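PDB 6X1L: WbbZ protein from Klebsiella pneumoniae subsp. pneumoniae NTUH-K2044, which is of unknown function but belongs to the polysaccharide pyruvyl transferase family, and so may add pyruvyl groups to surface polysaccharide. Local coordinates for residues N76-E79 with G80-S83; D87-Q90 with N91-K95; Y138-N141 with K142-I146; V230-L233 with A234-G238. All blocks are in the same frame, centred on the assembly; numbering follows the deposited sequence.

Interaction 1: residues N76-E79 with G80-S83; sequences NLIE and GLYS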
loop_
_atom_site.group_PDB
_atom_site.type_symbol
_atom_site.label_atom_id
_atom_site.label_comp_id
_atom_site.label_asym_id
_atom_site.label_seq_id
_atom_site.Cartn_x
_atom_site.Cartn_y
_atom_site.Cartn_z
ATOM N N ASN A 76 5.611 13.008 -15.491
ATOM C CA ASN A 76 7.042 12.735 -15.449
ATOM C C ASN A 76 7.813 13.525 -16.502
ATOM O O ASN A 76 9.004 13.806 -16.313
ATOM C CB ASN A 76 7.295 11.237 -15.620
ATOM C CG ASN A 76 8.713 10.843 -15.268
ATOM O OD1 ASN A 76 9.599 10.848 -16.122
ATOM N ND2 ASN A 76 8.935 10.495 -14.002
ATOM N N LEU A 77 7.162 13.902 -17.604
ATOM C CA LEU A 77 7.831 14.596 -18.707
ATOM C C LEU A 77 7.979 16.083 -18.378
ATOM O O LEU A 77 7.331 16.957 -18.957
ATOM C CB LEU A 77 7.064 14.392 -20.006
ATOM C CG LEU A 77 6.961 12.946 -20.485
ATOM C CD1 LEU A 77 6.169 12.859 -21.777
ATOM C CD2 LEU A 77 8.349 12.363 -20.657
ATOM N N ILE A 78 8.870 16.362 -17.431
ATOM C CA ILE A 78 9.133 17.724 -16.979
ATOM C C ILE A 78 10.634 17.966 -17.046
ATOM O O ILE A 78 11.382 17.492 -16.181
ATOM C CB ILE A 78 8.600 17.981 -15.565
ATOM C CG1 ILE A 78 7.073 17.878 -15.563
ATOM C CG2 ILE A 78 9.057 19.348 -15.071
ATOM C CD1 ILE A 78 6.448 18.122 -14.218
ATOM N N GLU A 79 11.069 18.714 -18.059
ATOM C CA GLU A 79 12.489 18.983 -18.246
ATOM C C GLU A 79 13.035 19.794 -17.079
ATOM O O GLU A 79 12.400 20.739 -16.601
ATOM C CB GLU A 79 12.713 19.720 -19.569
ATOM C CG GLU A 79 14.169 19.971 -19.903
ATOM C CD GLU A 79 14.362 20.487 -21.316
ATOM O OE1 GLU A 79 15.514 20.471 -21.797
ATOM O OE2 GLU A 79 13.363 20.900 -21.944
ATOM N N GLY A 80 14.220 19.413 -16.611
ATOM C CA GLY A 80 14.782 19.983 -15.409
ATOM C C GLY A 80 14.322 19.329 -14.124
ATOM O O GLY A 80 14.810 19.703 -13.051
ATOM N N LEU A 81 13.397 18.369 -14.195
ATOM C CA LEU A 81 12.918 17.657 -13.014
ATOM C C LEU A 81 13.140 16.153 -13.160
ATOM O O LEU A 81 13.937 15.587 -12.411
ATOM C CB LEU A 81 11.443 17.963 -12.757
ATOM C CG LEU A 81 11.121 19.037 -11.717
ATOM C CD1 LEU A 81 9.675 18.908 -11.262
ATOM C CD2 LEU A 81 12.071 18.946 -10.532
ATOM N N TYR A 82 12.454 15.495 -14.088
ATOM C CA TYR A 82 12.574 14.057 -14.281
ATOM C C TYR A 82 12.954 13.765 -15.725
ATOM O O TYR A 82 12.495 14.447 -16.649
ATOM C CB TYR A 82 11.268 13.331 -13.941
ATOM C CG TYR A 82 10.549 13.871 -12.725
ATOM C CD1 TYR A 82 10.895 13.454 -11.447
ATOM C CD2 TYR A 82 9.516 14.789 -12.859
ATOM C CE1 TYR A 82 10.232 13.944 -10.334
ATOM C CE2 TYR A 82 8.850 15.284 -11.754
ATOM C CZ TYR A 82 9.211 14.859 -10.496
ATOM O OH TYR A 82 8.547 15.354 -9.398
ATOM N N SER A 83 13.776 12.735 -15.915
ATOM C CA SER A 83 14.207 12.317 -17.240
ATOM C C SER A 83 13.868 10.868 -17.555
ATOM O O SER A 83 14.182 10.404 -18.657
ATOM C CB SER A 83 15.719 12.536 -17.395
ATOM O OG SER A 83 16.445 11.781 -16.442
#
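Ile78 and Leu81 meet at the close of a type II beta turn, with Glu79 and Gly80 at its corners. The tight part is the carbonyl of Ile78. Two backbone N-H groups grip its O. Leu81 N lies 3.0 Å from Ile78 O and is tilted from the carbonyl plane. Tyr82 N, 3.1 Å from Ile78 O, lies in that plane. Beside this pair, Ile78 CG2 packs on Leu81 CB at 3.6 Å, and the two side chains run side by side in the same direction. Gly80 takes the second corner with positive phi (85°), as a type II turn requires. Asn76 O lies at the edge of the Tyr82 ring, near its plane. The Asn76 amide passes obliquely by, 30° from the ring plane, with ND2 3.7 Å from Tyr82 CB. Asn76 OD1 accepts a hydrogen bond from Gly85 N. The loose side holds Glu79, Gly80, Leu81 and Tyr82, all exposed. Glu79 stretches out from the turn, and its OE2 bonds to Tyr109 N. The loop joins strand 67-71 to helix 84-92. Ile78 and Leu81 rest on Lys250 of helix 250-259, and Leu77 leans on Ile89 of helix 84-92.

Interaction 2: residues D87-Q90 with N91-K95; sequences DFIQ and NNIGK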
loop_
_atom_site.group_PDB
_atom_site.type_symbol
_atom_site.label_atom_id
_atom_site.label_comp_id
_atom_site.label_asym_id
_atom_site.label_seq_id
_atom_site.Cartn_x
_atom_site.Cartn_y
_atom_site.Cartn_z
ATOM N N ASP A 87 13.578 9.482 -21.371
ATOM C CA ASP A 87 14.526 8.499 -21.887
ATOM C C ASP A 87 13.809 7.258 -22.405
ATOM O O ASP A 87 14.228 6.670 -23.408
ATOM C CB ASP A 87 15.537 8.122 -20.804
ATOM C CG ASP A 87 16.492 9.257 -20.477
ATOM O OD1 ASP A 87 16.448 10.294 -21.171
ATOM O OD2 ASP A 87 17.287 9.108 -19.523
ATOM N N PHE A 88 12.733 6.840 -21.733
ATOM C CA PHE A 88 11.994 5.667 -22.190
ATOM C C PHE A 88 11.397 5.894 -23.574
ATOM O O PHE A 88 11.473 5.019 -24.444
ATOM C CB PHE A 88 10.890 5.308 -21.196
ATOM C CG PHE A 88 10.103 4.091 -21.588
ATOM C CD1 PHE A 88 10.555 2.824 -21.256
ATOM C CD2 PHE A 88 8.918 4.209 -22.298
ATOM C CE1 PHE A 88 9.839 1.699 -21.620
ATOM C CE2 PHE A 88 8.197 3.087 -22.667
ATOM C CZ PHE A 88 8.659 1.830 -22.328
ATOM N N ILE A 89 10.794 7.062 -23.791
ATOM C CA ILE A 89 10.145 7.327 -25.067
ATOM C C ILE A 89 11.179 7.470 -26.176
ATOM O O ILE A 89 11.013 6.921 -27.270
ATOM C CB ILE A 89 9.249 8.571 -24.954
ATOM C CG1 ILE A 89 8.109 8.306 -23.969
ATOM C CG2 ILE A 89 8.705 8.963 -26.315
ATOM C CD1 ILE A 89 7.155 9.466 -23.809
ATOM N N GLN A 90 12.273 8.186 -25.905
ATOM C CA GLN A 90 13.261 8.436 -26.948
ATOM C C GLN A 90 13.972 7.155 -27.365
ATOM O O GLN A 90 14.306 6.979 -28.543
ATOM C CB GLN A 90 14.271 9.480 -26.475
ATOM C CG GLN A 90 15.178 9.986 -27.579
ATOM C CD GLN A 90 16.063 11.128 -27.131
ATOM O OE1 GLN A 90 16.343 12.048 -27.900
ATOM N NE2 GLN A 90 16.512 11.076 -25.882
ATOM N N ASN A 91 14.209 6.246 -26.420
ATOM C CA ASN A 91 14.887 4.995 -26.731
ATOM C C ASN A 91 13.970 3.962 -27.374
ATOM O O ASN A 91 14.469 2.979 -27.930
ATOM C CB ASN A 91 15.511 4.403 -25.463
ATOM C CG ASN A 91 16.603 5.284 -24.882
ATOM O OD1 ASN A 91 17.258 6.038 -25.602
ATOM N ND2 ASN A 91 16.804 5.192 -23.573
ATOM N N ASN A 92 12.654 4.156 -27.315
ATOM C CA ASN A 92 11.705 3.172 -27.817
ATOM C C ASN A 92 10.793 3.708 -28.912
ATOM O O ASN A 92 9.987 2.939 -29.449
ATOM C CB ASN A 92 10.852 2.629 -26.661
ATOM C CG ASN A 92 11.686 1.955 -25.585
ATOM O OD1 ASN A 92 12.522 1.099 -25.874
ATOM N ND2 ASN A 92 11.469 2.349 -24.335
ATOM N N ILE A 93 10.903 4.992 -29.262
ATOM C CA ILE A 93 10.008 5.599 -30.246
ATOM C C ILE A 93 10.138 4.924 -31.608
ATOM O O ILE A 93 9.165 4.848 -32.368
ATOM C CB ILE A 93 10.282 7.118 -30.336
ATOM C CG1 ILE A 93 9.343 7.795 -31.337
ATOM C CG2 ILE A 93 11.738 7.384 -30.690
ATOM C CD1 ILE A 93 8.112 8.399 -30.706
ATOM N N GLY A 94 11.328 4.413 -31.936
ATOM C CA GLY A 94 11.540 3.797 -33.235
ATOM C C GLY A 94 10.904 2.431 -33.389
ATOM O O GLY A 94 10.735 1.964 -34.521
ATOM N N LYS A 95 10.543 1.783 -32.279
ATOM C CA LYS A 95 9.990 0.434 -32.334
ATOM C C LYS A 95 8.534 0.397 -32.780
ATOM O O LYS A 95 8.072 -0.653 -33.238
ATOM C CB LYS A 95 10.088 -0.242 -30.962
ATOM C CG LYS A 95 11.489 -0.398 -30.398
ATOM C CD LYS A 95 11.424 -1.050 -29.019
ATOM C CE LYS A 95 12.794 -1.156 -28.371
ATOM N NZ LYS A 95 12.710 -1.792 -27.025
#
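Asn92 reaches back one turn over Phe88 near the end of helix 84-92. Its CB lies 3.3 Å from Phe88 O, and CG is at the same distance from that oxygen. CG stands beside the backbone N (chi1 -60°), which sends the amide back along the helix. Asn92 ND2 sits over the centre of the Phe88 ring, 3.1 Å above its plane, and also 2.7 Å from Phe88 O. The amide and ring planes are 66° apart, so the nitrogen comes down on the ring instead of lying flat upon it. Asn92 OD1 takes a hydrogen bond from Lys95 NZ at 3.1 Å, with the ammonium above the amide plane. Asn91 N bonds to Asp87 O at 3.0 Å. Asn92 N bonds to Ile89 O at 3.2 Å, and Ile93 N makes a weak bond to the same oxygen. The helix is the beta-alpha-beta crossover between strands 67-71 and 98-104; Phe88 touches Leu69 and Ile89 Phe71 on the former. Ile89 and Ile93 both touch Phe120 of strand 120-124. The Phe88 ring also packs edge-to-face with Tyr56. The positive side of the buried amide therefore rests against a pi face, while its oxygen meets a lysine, which probably polarises it further.

Interaction 3: residues Y138-N141 with K142-I146; sequences YEPN and KNVFI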
loop_
_atom_site.group_PDB
_atom_site.type_symbol
_atom_site.label_atom_id
_atom_site.label_comp_id
_atom_site.label_asym_id
_atom_site.label_seq_id
_atom_site.Cartn_x
_atom_site.Cartn_y
_atom_site.Cartn_z
ATOM N N TYR A 138 1.609 21.265 -33.248
ATOM C CA TYR A 138 0.713 20.121 -33.197
ATOM C C TYR A 138 -0.705 20.556 -33.544
ATOM O O TYR A 138 -1.127 21.675 -33.243
ATOM C CB TYR A 138 0.744 19.469 -31.808
ATOM C CG TYR A 138 1.915 18.545 -31.618
ATOM C CD1 TYR A 138 3.203 19.046 -31.476
ATOM C CD2 TYR A 138 1.735 17.170 -31.575
ATOM C CE1 TYR A 138 4.282 18.203 -31.299
ATOM C CE2 TYR A 138 2.808 16.314 -31.393
ATOM C CZ TYR A 138 4.078 16.836 -31.256
ATOM O OH TYR A 138 5.147 15.988 -31.081
ATOM N N GLU A 139 -1.453 19.651 -34.175
ATOM C CA GLU A 139 -2.756 20.006 -34.719
ATOM C C GLU A 139 -3.859 19.523 -33.795
ATOM O O GLU A 139 -4.044 18.304 -33.659
ATOM C CB GLU A 139 -2.937 19.412 -36.111
ATOM C CG GLU A 139 -4.316 19.629 -36.693
ATOM C CD GLU A 139 -4.313 19.580 -38.205
ATOM O OE1 GLU A 139 -3.214 19.474 -38.792
ATOM O OE2 GLU A 139 -5.406 19.650 -38.806
ATOM N N PRO A 140 -4.614 20.423 -33.162
ATOM C CA PRO A 140 -5.677 19.986 -32.247
ATOM C C PRO A 140 -6.667 19.065 -32.940
ATOM O O PRO A 140 -7.026 19.268 -34.100
ATOM C CB PRO A 140 -6.336 21.301 -31.814
ATOM C CG PRO A 140 -5.273 22.328 -31.998
ATOM C CD PRO A 140 -4.498 21.890 -33.209
ATOM N N ASN A 141 -7.092 18.036 -32.209
ATOM C CA ASN A 141 -8.027 17.003 -32.646
ATOM C C ASN A 141 -7.449 16.080 -33.713
ATOM O O ASN A 141 -8.199 15.301 -34.318
ATOM C CB ASN A 141 -9.355 17.600 -33.125
ATOM C CG ASN A 141 -10.224 18.066 -31.971
ATOM O OD1 ASN A 141 -10.121 17.549 -30.855
ATOM N ND2 ASN A 141 -11.082 19.041 -32.231
ATOM N N LYS A 142 -6.134 16.115 -33.937
ATOM C CA LYS A 142 -5.479 15.160 -34.823
ATOM C C LYS A 142 -4.329 14.452 -34.113
ATOM O O LYS A 142 -4.297 13.219 -34.050
ATOM C CB LYS A 142 -4.977 15.852 -36.095
ATOM C CG LYS A 142 -4.205 14.920 -37.014
ATOM C CD LYS A 142 -4.039 15.502 -38.403
ATOM C CE LYS A 142 -3.398 14.491 -39.342
ATOM N NZ LYS A 142 -3.462 14.943 -40.761
ATOM N N ASN A 143 -3.374 15.215 -33.576
ATOM C CA ASN A 143 -2.276 14.625 -32.823
ATOM C C ASN A 143 -2.046 15.313 -31.481
ATOM O O ASN A 143 -1.054 15.014 -30.809
ATOM C CB ASN A 143 -0.979 14.627 -33.644
ATOM C CG ASN A 143 -0.604 16.005 -34.140
ATOM O OD1 ASN A 143 -1.335 16.972 -33.932
ATOM N ND2 ASN A 143 0.547 16.105 -34.796
ATOM N N VAL A 144 -2.924 16.227 -31.072
ATOM C CA VAL A 144 -2.910 16.760 -29.714
ATOM C C VAL A 144 -4.354 16.949 -29.265
ATOM O O VAL A 144 -5.191 17.440 -30.029
ATOM C CB VAL A 144 -2.105 18.072 -29.595
ATOM C CG1 VAL A 144 -2.688 19.175 -30.477
ATOM C CG2 VAL A 144 -2.029 18.518 -28.138
ATOM N N PHE A 145 -4.648 16.515 -28.039
ATOM C CA PHE A 145 -5.987 16.563 -27.470
ATOM C C PHE A 145 -5.883 16.978 -26.009
ATOM O O PHE A 145 -4.826 16.859 -25.383
ATOM C CB PHE A 145 -6.709 15.206 -27.547
ATOM C CG PHE A 145 -6.752 14.603 -28.920
ATOM C CD1 PHE A 145 -7.898 14.692 -29.693
ATOM C CD2 PHE A 145 -5.656 13.922 -29.431
ATOM C CE1 PHE A 145 -7.946 14.129 -30.950
ATOM C CE2 PHE A 145 -5.699 13.362 -30.694
ATOM C CZ PHE A 145 -6.844 13.466 -31.452
ATOM N N ILE A 146 -7.001 17.441 -25.459
ATOM C CA ILE A 146 -7.081 17.823 -24.056
ATOM C C ILE A 146 -8.248 17.081 -23.417
ATOM O O ILE A 146 -9.333 16.990 -24.004
ATOM C CB ILE A 146 -7.230 19.349 -23.884
ATOM C CG1 ILE A 146 -7.264 19.724 -22.400
ATOM C CG2 ILE A 146 -8.465 19.866 -24.609
ATOM C CD1 ILE A 146 -7.061 21.198 -22.142
#
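Glu139 to Lys142 form a type II beta turn, with Lys142 N bonded to Glu139 O at 3.0 Å, and a single bridge pairs Pro140, at the first corner, with Val144 beyond the turn. Asn143 N also bonds to Glu139 O, at 3.2 Å, so one oxygen holds two donors. Asn141 N bonds to Val144 O at 3.0 Å. Asn141, at the second corner, has positive phi (69°). The Asn143 side chain adds a further bond across the turn. Its CG sits between the backbone N and the carbonyl carbon (chi1 55°), which brings OD1 to the first residue of the turn. There Asn143 OD1 accepts Glu139 N at 2.7 Å, in the amide plane and on a lone pair. Asn143 ND2 lies 3.6 Å from Tyr138 CD2, where the two side chains cross at about a right angle. This turn feeds strand 144-146, the last strand of the six-stranded parallel sheet, in a Rossmann-like half consistent with the GT-B clan. Backbone bonds to strand 120-124 run from Phe145 and, just before the strand, from Asn143. Val144 is buried, its CG1 3.7 Å from Tyr138 CB, and both residues touch Ile133 of helix 127-135. Tyr138 OH bonds to Phe113 O. Phe145 lies against the turn from another direction, with Asn141 N over one face of its ring, toward the rim. Phe145 CE1 comes within 3.3 Å of Asn141 CA. The ring also stacks with Phe123, and Asn141 OD1 bonds to Lys10 NZ of helix 6-21.

Interaction 4: residues V230-L233 with A234-G238; sequences VAIL and ASLLG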
loop_
_atom_site.group_PDB
_atom_site.type_symbol
_atom_site.label_atom_id
_atom_site.label_comp_id
_atom_site.label_asym_id
_atom_site.label_seq_id
_atom_site.Cartn_x
_atom_site.Cartn_y
_atom_site.Cartn_z
ATOM N N VAL A 230 -3.895 12.809 -4.343
ATOM C CA VAL A 230 -4.630 12.894 -3.086
ATOM C C VAL A 230 -5.805 13.853 -3.237
ATOM O O VAL A 230 -6.941 13.542 -2.860
ATOM C CB VAL A 230 -3.698 13.325 -1.940
ATOM C CG1 VAL A 230 -4.507 13.571 -0.670
ATOM C CG2 VAL A 230 -2.624 12.272 -1.702
ATOM N N ALA A 231 -5.547 15.033 -3.803
ATOM C CA ALA A 231 -6.620 15.998 -4.021
ATOM C C ALA A 231 -7.695 15.431 -4.937
ATOM O O ALA A 231 -8.892 15.618 -4.690
ATOM C CB ALA A 231 -6.050 17.296 -4.591
ATOM N N ILE A 232 -7.288 14.728 -5.997
ATOM C CA ILE A 232 -8.260 14.140 -6.913
ATOM C C ILE A 232 -9.087 13.069 -6.206
ATOM O O ILE A 232 -10.321 13.065 -6.286
ATOM C CB ILE A 232 -7.552 13.585 -8.163
ATOM C CG1 ILE A 232 -7.118 14.739 -9.080
ATOM C CG2 ILE A 232 -8.464 12.628 -8.914
ATOM C CD1 ILE A 232 -6.291 14.301 -10.259
ATOM N N LEU A 233 -8.422 12.150 -5.499
ATOM C CA LEU A 233 -9.139 11.089 -4.796
ATOM C C LEU A 233 -10.129 11.665 -3.794
ATOM O O LEU A 233 -11.299 11.270 -3.759
ATOM C CB LEU A 233 -8.153 10.160 -4.090
ATOM C CG LEU A 233 -7.369 9.143 -4.916
ATOM C CD1 LEU A 233 -6.476 8.329 -3.992
ATOM C CD2 LEU A 233 -8.310 8.238 -5.700
ATOM N N ALA A 234 -9.673 12.609 -2.968
ATOM C CA ALA A 234 -10.567 13.230 -1.999
ATOM C C ALA A 234 -11.714 13.965 -2.681
ATOM O O ALA A 234 -12.831 13.991 -2.152
ATOM C CB ALA A 234 -9.780 14.175 -1.095
ATOM N N SER A 235 -11.461 14.560 -3.853
ATOM C CA SER A 235 -12.532 15.218 -4.599
ATOM C C SER A 235 -13.558 14.210 -5.094
ATOM O O SER A 235 -14.766 14.464 -5.030
ATOM C CB SER A 235 -11.954 16.008 -5.778
ATOM O OG SER A 235 -11.158 17.088 -5.331
ATOM N N LEU A 236 -13.095 13.068 -5.613
ATOM C CA LEU A 236 -14.013 11.993 -5.982
ATOM C C LEU A 236 -14.833 11.522 -4.787
ATOM O O LEU A 236 -16.004 11.153 -4.940
ATOM C CB LEU A 236 -13.237 10.818 -6.578
ATOM C CG LEU A 236 -12.441 11.083 -7.855
ATOM C CD1 LEU A 236 -11.772 9.806 -8.337
ATOM C CD2 LEU A 236 -13.346 11.657 -8.932
ATOM N N LEU A 237 -14.240 11.531 -3.595
ATOM C CA LEU A 237 -14.935 11.117 -2.382
ATOM C C LEU A 237 -15.897 12.174 -1.857
ATOM O O LEU A 237 -16.575 11.926 -0.855
ATOM C CB LEU A 237 -13.915 10.762 -1.296
ATOM C CG LEU A 237 -12.989 9.585 -1.604
ATOM C CD1 LEU A 237 -11.897 9.469 -0.553
ATOM C CD2 LEU A 237 -13.785 8.295 -1.695
ATOM N N GLY A 238 -15.978 13.337 -2.500
ATOM C CA GLY A 238 -16.844 14.390 -2.013
ATOM C C GLY A 238 -16.360 15.068 -0.753
ATOM O O GLY A 238 -17.161 15.680 -0.043
#
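Ser235 turns its hydroxyl back onto Ala231, one turn earlier in helix 228-236. Ser235 OG stands beside its own backbone N (chi1 -66°) and donates to Ala231 O at 2.8 Å. Ser235 N bonds to that oxygen too, at 2.9 Å, and the two donors come from opposite faces of the carbonyl plane. OG also bonds to Thr266 OG1 on strand 266-268. Leu236 and Leu237 each bring CG against a carbonyl one turn back. Leu236 CG lies 3.3 Å from Ile232 O, and Leu237 CG lies 3.2 Å from Leu233 O. The helix is the crossover of a beta-alpha-beta unit, between parallel strands 220-225 and 240-243, and its side chains divide accordingly. Val230 and Ala234 both rest on Val223 of strand 220-225, and Ala231 meets Thr225 and Phe243. Leu233 and Leu237 both pack on Leu217 of helix 203-218. Ile232 touches Ala151 and Leu236 touches Tyr263, both in loops, and the two side chains touch each other loosely, CG2 of Ile232 to CD1 of Leu236 at 4.4 Å. The helix ends in a Schellman motif at Gly238, which has positive phi (72°). Gly238 N bonds to Ser235 O at 3.0 Å.

All four contacts are local and in series, so none nests or crosses. Interaction 1 closes a turn in the loop between strand 67-71 and helix 84-92. Interaction 2 follows on that helix, which leads to strand 98-104. These two touch: Leu77 CD1 lies 4.1 Å from Ile89 CD1. Interaction 3 comes after helix 127-135 and closes the turn before edge strand 144-146; its nearest atoms are about 8 Å from interaction 2. All three belong to the region of the six-stranded sheet. Interaction 4 lies in a crossover helix of the four-stranded sheet, between strands 220-225 and 240-243. Its centre is about 34 Å from that of interaction 2, across the chain's centre.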